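Local coordinates for protein probable thiol peroxidase (Chromobacterium violaceum, PDB 3KEB) that probably acts as a thiol peroxidase of the redoxin family, reducing peroxides at the expense of thiols, at residues D26-F31 and A139-D144; L52-L57 and R71-F76. All blocks are in the same frame, centred on the assembly; numbering follows the deposited sequence. Where two conformers were deposited one is given.

Both contacts are buried, and both stand on the same central sheet of a thioredoxin-type fold, in which strands 51-55 and 139-143 are antiparallel neighbours. Contact 1 lays a loop against one face of strand 139-143; contact 2 lays helix 67-77 against the other face of the sheet, over strand 51-55. Backbone hydrogen bonds join the strands, Ile-141 N to Ile-53 O and Thr-55 N to Ala-139 O. In both places methyl groups do most of the touching and no hydrogen bond crosses. Contact 1 is purely aliphatic, its loop tied by backbone hydrogen bonds to Asn-147 and Val-149, beyond the strand; contact 2 adds the edge of the partly exposed Phe-76 ring, and its helix turns charged residues from the sheet.

Contact 1: D26-F31 and A139-D144; sequences DYLPSF and AIILAD
No ring or other flat group enters where Leu-28 meets Ile-141 and Ala-143: in place of a face and an edge there is a forked aliphatic tip laid across two neighbouring bumps on one side of a strand. The two prongs of Leu-28 divide the work. CD1 of Leu-28 rests on CB of Ala-143 at 3.7 Å. Close behind, CG of Leu-28 is 4.0 Å from CB of Ala-143. The other prong, CD2, meets CG2 of Ile-141 at 3.8 Å, and here the two side chains run past each other in opposite senses. In Ile-141 the CG2 branch lies opposite the backbone N, which presents this methyl to the leucine. Strand 139-143 belongs to the central sheet of a thioredoxin-type fold, between strands 51-55 and 149-154, and the loop 26-31 passes one of its faces, just before strand 32-35 begins, and puts Leu-28 against it. Residues 26 to 30 keep extended, polyproline-like backbone angles, and Leu-28 alone of the loop segment bears on the strand, its CA still 7.7 Å from the CA of Ala-143. Val-149 touches both Leu-28 and Ile-141, adding a third aliphatic neighbour from the adjoining strand. The loop is held by backbone hydrogen bonds between Leu-28 and Asn-147 and between Asp-26 and Val-149, while on the opposite side of the strand Leu-142 packs against Ile-167 of helix 164-177.

Contact 2: L52-L57 and R71-F76; sequences LIVTLL and RETRRF
Torsions about CA-CB decide which methyls meet between Leu-52, Val-54 and Thr-73. Thr-73 turns OG1 to chi1 -58°, which sets CG2 opposite its backbone N and aims that methyl at the sheet; Leu-52 has CG anti to its backbone N (chi1 -165°), and its second torsion leaves CD2 extended toward the helix. CD2 of Leu-52 lies 3.9 Å from CG2 of Thr-73, the two side chains crossing at a slant. Val-54, further along the strand, meets the threonine tip to tip, its CG2 4.1 Å from CG2 of Thr-73. The hydroxyl of Thr-73 is hydrogen-bonded to the carbonyl oxygen of Leu-69, one turn earlier in the helix. This is the first half of a beta-alpha-beta crossover, strand 51-55 to helix 67-77 to strand 84-89: the axes of helix segment 71-76 and strand segment 52-55 run nearly antiparallel, at 171°, and approach to 11.3 Å. One helical turn beyond Thr-73, Phe-76 offers its ring edge to the same leucine methyl, with CD2 of Leu-52 near the ring plane and 4.3 Å from CD2 of Phe-76. Its ring also meets that of Phe-164. Away from the strand, OE2 of Glu-72 lies in the guanidinium plane of Arg-71 and takes a side-on salt bridge from its NE (3.0 Å), nearly along the C-O bond, and NH2 (2.9 Å), from above the carboxylate plane; Arg-75 adds a longer, purely electrostatic attraction.

Contact 1: D26-F31 and A139-D144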
loop_
_atom_site.group_PDB
_atom_site.type_symbol
_atom_site.label_atom_id
_atom_site.label_comp_id
_atom_site.label_asym_id
_atom_site.label_seq_id
_atom_site.Cartn_x
_atom_site.Cartn_y
_atom_site.Cartn_z
ATOM N N ASP A 26 -1.116 -27.755 8.580
ATOM C CA ASP A 26 0.056 -26.886 8.716
ATOM C C ASP A 26 -0.082 -25.911 9.887
ATOM O O ASP A 26 -1.203 -25.453 10.211
ATOM C CB ASP A 26 0.297 -26.022 7.456
ATOM C CG ASP A 26 0.744 -26.783 6.249
ATOM O OD1 ASP A 26 1.041 -28.000 6.328
ATOM O OD2 ASP A 26 0.843 -26.102 5.179
ATOM N N TYR A 27 1.048 -25.570 10.509
ATOM C CA TYR A 27 1.139 -24.408 11.392
ATOM C C TYR A 27 1.318 -23.173 10.498
ATOM O O TYR A 27 2.041 -23.239 9.492
ATOM C CB TYR A 27 2.297 -24.537 12.374
ATOM C CG TYR A 27 2.034 -25.476 13.537
ATOM C CD1 TYR A 27 1.472 -25.010 14.738
ATOM C CD2 TYR A 27 2.340 -26.806 13.454
ATOM C CE1 TYR A 27 1.258 -25.870 15.815
ATOM C CE2 TYR A 27 2.121 -27.656 14.528
ATOM C CZ TYR A 27 1.566 -27.174 15.698
ATOM O OH TYR A 27 1.354 -28.046 16.749
ATOM N N LEU A 28 0.594 -22.096 10.805
ATOM C CA LEU A 28 0.743 -20.842 10.042
ATOM C C LEU A 28 2.180 -20.386 9.980
ATOM O O LEU A 28 2.942 -20.431 11.014
ATOM C CB LEU A 28 -0.128 -19.729 10.605
ATOM C CG LEU A 28 -1.657 -19.842 10.577
ATOM C CD1 LEU A 28 -2.278 -18.866 11.530
ATOM C CD2 LEU A 28 -2.210 -19.679 9.152
ATOM N N PRO A 29 2.607 -19.947 8.783
ATOM C CA PRO A 29 3.916 -19.263 8.723
ATOM C C PRO A 29 3.916 -17.986 9.534
ATOM O O PRO A 29 2.895 -17.307 9.615
ATOM C CB PRO A 29 4.098 -18.944 7.215
ATOM C CG PRO A 29 3.315 -20.004 6.519
ATOM C CD PRO A 29 2.054 -20.132 7.440
ATOM N N SER A 30 5.065 -17.675 10.136
ATOM C CA SER A 30 5.212 -16.472 10.899
ATOM C C SER A 30 5.063 -15.301 9.960
ATOM O O SER A 30 5.268 -15.413 8.750
ATOM C CB SER A 30 6.562 -16.428 11.604
ATOM O OG SER A 30 7.575 -16.375 10.623
ATOM N N PHE A 31 4.637 -14.181 10.497
ATOM C CA PHE A 31 4.617 -12.947 9.722
ATOM C C PHE A 31 5.024 -11.767 10.599
ATOM O O PHE A 31 4.899 -11.826 11.838
ATOM C CB PHE A 31 3.253 -12.746 9.000
ATOM C CG PHE A 31 2.034 -12.647 9.890
ATOM C CD1 PHE A 31 1.027 -13.633 9.802
ATOM C CD2 PHE A 31 1.805 -11.551 10.721
ATOM C CE1 PHE A 31 -0.114 -13.540 10.557
ATOM C CE2 PHE A 31 0.651 -11.460 11.533
ATOM C CZ PHE A 31 -0.322 -12.431 11.430
ATOM N N ALA A 139 -7.543 -14.934 -0.583
ATOM C CA ALA A 139 -7.473 -16.242 0.065
ATOM C C ALA A 139 -8.049 -16.179 1.470
ATOM O O ALA A 139 -8.291 -15.092 2.057
ATOM C CB ALA A 139 -6.014 -16.783 0.061
ATOM N N ILE A 140 -8.423 -17.344 1.955
ATOM C CA ILE A 140 -8.978 -17.437 3.291
ATOM C C ILE A 140 -8.356 -18.579 3.970
ATOM O O ILE A 140 -8.155 -19.622 3.349
ATOM C CB ILE A 140 -10.530 -17.566 3.307
ATOM C CG1 ILE A 140 -11.060 -17.533 4.737
ATOM C CG2 ILE A 140 -11.049 -18.859 2.575
ATOM C CD1 ILE A 140 -12.629 -17.193 4.771
ATOM N N ILE A 141 -8.053 -18.399 5.250
ATOM C CA ILE A 141 -7.461 -19.476 6.063
ATOM C C ILE A 141 -8.036 -19.470 7.452
ATOM O O ILE A 141 -7.963 -18.473 8.157
ATOM C CB ILE A 141 -5.942 -19.283 6.237
ATOM C CG1 ILE A 141 -5.236 -19.197 4.898
ATOM C CG2 ILE A 141 -5.312 -20.430 7.102
ATOM C CD1 ILE A 141 -3.753 -18.812 5.009
ATOM N N LEU A 142 -8.654 -20.582 7.826
ATOM C CA LEU A 142 -9.172 -20.801 9.165
ATOM C C LEU A 142 -8.103 -21.561 9.953
ATOM O O LEU A 142 -7.688 -22.676 9.563
ATOM C CB LEU A 142 -10.438 -21.649 9.128
ATOM C CG LEU A 142 -11.008 -22.132 10.448
ATOM C CD1 LEU A 142 -11.532 -20.961 11.293
ATOM C CD2 LEU A 142 -12.070 -23.263 10.180
ATOM N N ALA A 143 -7.713 -20.969 11.087
ATOM C CA ALA A 143 -6.698 -21.568 12.002
ATOM C C ALA A 143 -7.213 -21.537 13.422
ATOM O O ALA A 143 -7.967 -20.620 13.816
ATOM C CB ALA A 143 -5.348 -20.830 11.919
ATOM N N ASP A 144 -6.867 -22.559 14.185
ATOM C CA ASP A 144 -7.231 -22.587 15.596
ATOM C C ASP A 144 -6.296 -21.734 16.464
ATOM O O ASP A 144 -5.397 -21.061 15.958
ATOM C CB ASP A 144 -7.341 -24.023 16.089
ATOM C CG ASP A 144 -6.057 -24.804 15.994
ATOM O OD1 ASP A 144 -4.960 -24.207 16.051
ATOM O OD2 ASP A 144 -6.186 -26.062 15.907
#

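Contact 2: L52-L57 and R71-F76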
loop_
_atom_site.group_PDB
_atom_site.type_symbol
_atom_site.label_atom_id
_atom_site.label_comp_id
_atom_site.label_asym_id
_atom_site.label_seq_id
_atom_site.Cartn_x
_atom_site.Cartn_y
_atom_site.Cartn_z
ATOM N N LEU A 52 -9.524 -16.266 11.470
ATOM C CA LEU A 52 -9.903 -16.368 10.069
ATOM C C LEU A 52 -9.059 -15.287 9.376
ATOM O O LEU A 52 -9.288 -14.083 9.559
ATOM C CB LEU A 52 -11.411 -16.097 9.912
ATOM C CG LEU A 52 -11.978 -16.527 8.573
ATOM C CD1 LEU A 52 -11.782 -18.072 8.232
ATOM C CD2 LEU A 52 -13.484 -16.193 8.508
ATOM N N ILE A 53 -8.017 -15.726 8.694
ATOM C CA ILE A 53 -7.146 -14.812 7.916
ATOM C C ILE A 53 -7.674 -14.684 6.481
ATOM O O ILE A 53 -8.046 -15.668 5.862
ATOM C CB ILE A 53 -5.701 -15.296 7.925
ATOM C CG1 ILE A 53 -5.142 -15.287 9.357
ATOM C CG2 ILE A 53 -4.811 -14.470 6.967
ATOM C CD1 ILE A 53 -3.854 -15.889 9.460
ATOM N N VAL A 54 -7.798 -13.460 5.997
ATOM C CA VAL A 54 -8.253 -13.217 4.667
ATOM C C VAL A 54 -7.323 -12.224 4.034
ATOM O O VAL A 54 -7.067 -11.164 4.627
ATOM C CB VAL A 54 -9.701 -12.609 4.656
ATOM C CG1 VAL A 54 -10.092 -12.176 3.305
ATOM C CG2 VAL A 54 -10.754 -13.661 5.161
ATOM N N THR A 55 -6.836 -12.573 2.849
ATOM C CA THR A 55 -6.133 -11.629 2.003
ATOM C C THR A 55 -7.137 -11.113 0.981
ATOM O O THR A 55 -7.958 -11.865 0.445
ATOM C CB THR A 55 -4.940 -12.282 1.316
ATOM O OG1 THR A 55 -5.385 -13.488 0.612
ATOM C CG2 THR A 55 -3.862 -12.600 2.345
ATOM N N LEU A 56 -7.149 -9.796 0.818
ATOM C CA LEU A 56 -7.976 -9.113 -0.200
ATOM C C LEU A 56 -7.016 -8.403 -1.118
ATOM O O LEU A 56 -5.764 -8.305 -0.814
ATOM C CB LEU A 56 -8.948 -8.098 0.453
ATOM C CG LEU A 56 -9.904 -8.526 1.586
ATOM C CD1 LEU A 56 -10.531 -7.319 2.275
ATOM C CD2 LEU A 56 -10.950 -9.456 1.056
ATOM N N LEU A 57 -7.480 -8.078 -2.326
ATOM C CA LEU A 57 -6.660 -7.243 -3.202
ATOM C C LEU A 57 -6.409 -5.913 -2.551
ATOM O O LEU A 57 -5.257 -5.401 -2.340
ATOM C CB LEU A 57 -7.269 -7.075 -4.598
ATOM C CG LEU A 57 -7.366 -8.304 -5.464
ATOM C CD1 LEU A 57 -8.091 -7.983 -6.811
ATOM C CD2 LEU A 57 -5.854 -8.853 -5.713
ATOM N N ARG A 71 -17.493 -7.906 3.389
ATOM C CA ARG A 71 -18.798 -7.869 3.960
ATOM C C ARG A 71 -19.398 -9.281 4.113
ATOM O O ARG A 71 -20.039 -9.603 5.147
ATOM C CB ARG A 71 -19.732 -6.984 3.119
ATOM C CG ARG A 71 -21.179 -6.854 3.686
ATOM C CD ARG A 71 -22.203 -6.311 2.652
ATOM N NE ARG A 71 -22.618 -7.371 1.714
ATOM C CZ ARG A 71 -23.289 -7.170 0.566
ATOM N NH1 ARG A 71 -23.629 -5.942 0.181
ATOM N NH2 ARG A 71 -23.640 -8.208 -0.185
ATOM N N GLU A 72 -19.255 -10.116 3.088
ATOM C CA GLU A 72 -19.819 -11.475 3.132
ATOM C C GLU A 72 -19.119 -12.295 4.237
ATOM O O GLU A 72 -19.706 -13.134 4.902
ATOM C CB GLU A 72 -19.665 -12.143 1.750
ATOM C CG GLU A 72 -20.514 -11.443 0.728
ATOM C CD GLU A 72 -21.952 -11.425 1.113
ATOM O OE1 GLU A 72 -22.501 -12.541 1.165
ATOM O OE2 GLU A 72 -22.515 -10.331 1.402
ATOM N N THR A 73 -17.856 -12.027 4.411
ATOM C CA THR A 73 -17.042 -12.707 5.428
ATOM C C THR A 73 -17.492 -12.224 6.832
ATOM O O THR A 73 -17.631 -13.048 7.725
ATOM C CB THR A 73 -15.535 -12.394 5.258
ATOM O OG1 THR A 73 -15.072 -12.781 3.958
ATOM C CG2 THR A 73 -14.681 -13.163 6.315
ATOM N N ARG A 74 -17.705 -10.924 7.017
ATOM C CA ARG A 74 -18.259 -10.396 8.276
ATOM C C ARG A 74 -19.616 -11.027 8.576
ATOM O O ARG A 74 -19.893 -11.439 9.717
ATOM C CB ARG A 74 -18.412 -8.865 8.234
ATOM C CG ARG A 74 -17.083 -8.166 8.138
ATOM C CD ARG A 74 -17.152 -6.620 8.192
ATOM N NE ARG A 74 -17.701 -5.962 7.000
ATOM C CZ ARG A 74 -18.866 -5.317 6.973
ATOM N NH1 ARG A 74 -19.284 -4.760 5.850
ATOM N NH2 ARG A 74 -19.638 -5.269 8.065
ATOM N N ARG A 75 -20.481 -11.110 7.560
ATOM C CA ARG A 75 -21.774 -11.716 7.738
ATOM C C ARG A 75 -21.682 -13.202 8.147
ATOM O O ARG A 75 -22.411 -13.657 9.060
ATOM C CB ARG A 75 -22.681 -11.551 6.510
ATOM C CG ARG A 75 -23.217 -10.114 6.383
ATOM C CD ARG A 75 -23.802 -9.871 5.017
ATOM N NE ARG A 75 -24.364 -8.522 4.853
ATOM C CZ ARG A 75 -25.100 -8.164 3.808
ATOM N NH1 ARG A 75 -25.383 -9.061 2.855
ATOM N NH2 ARG A 75 -25.586 -6.928 3.726
ATOM N N PHE A 76 -20.801 -13.953 7.496
ATOM C CA PHE A 76 -20.576 -15.344 7.874
ATOM C C PHE A 76 -20.238 -15.428 9.352
ATOM O O PHE A 76 -20.755 -16.282 10.073
ATOM C CB PHE A 76 -19.384 -15.864 7.104
ATOM C CG PHE A 76 -18.912 -17.169 7.573
ATOM C CD1 PHE A 76 -19.723 -18.300 7.415
ATOM C CD2 PHE A 76 -17.667 -17.290 8.144
ATOM C CE1 PHE A 76 -19.278 -19.528 7.858
ATOM C CE2 PHE A 76 -17.215 -18.538 8.591
ATOM C CZ PHE A 76 -18.018 -19.645 8.410
#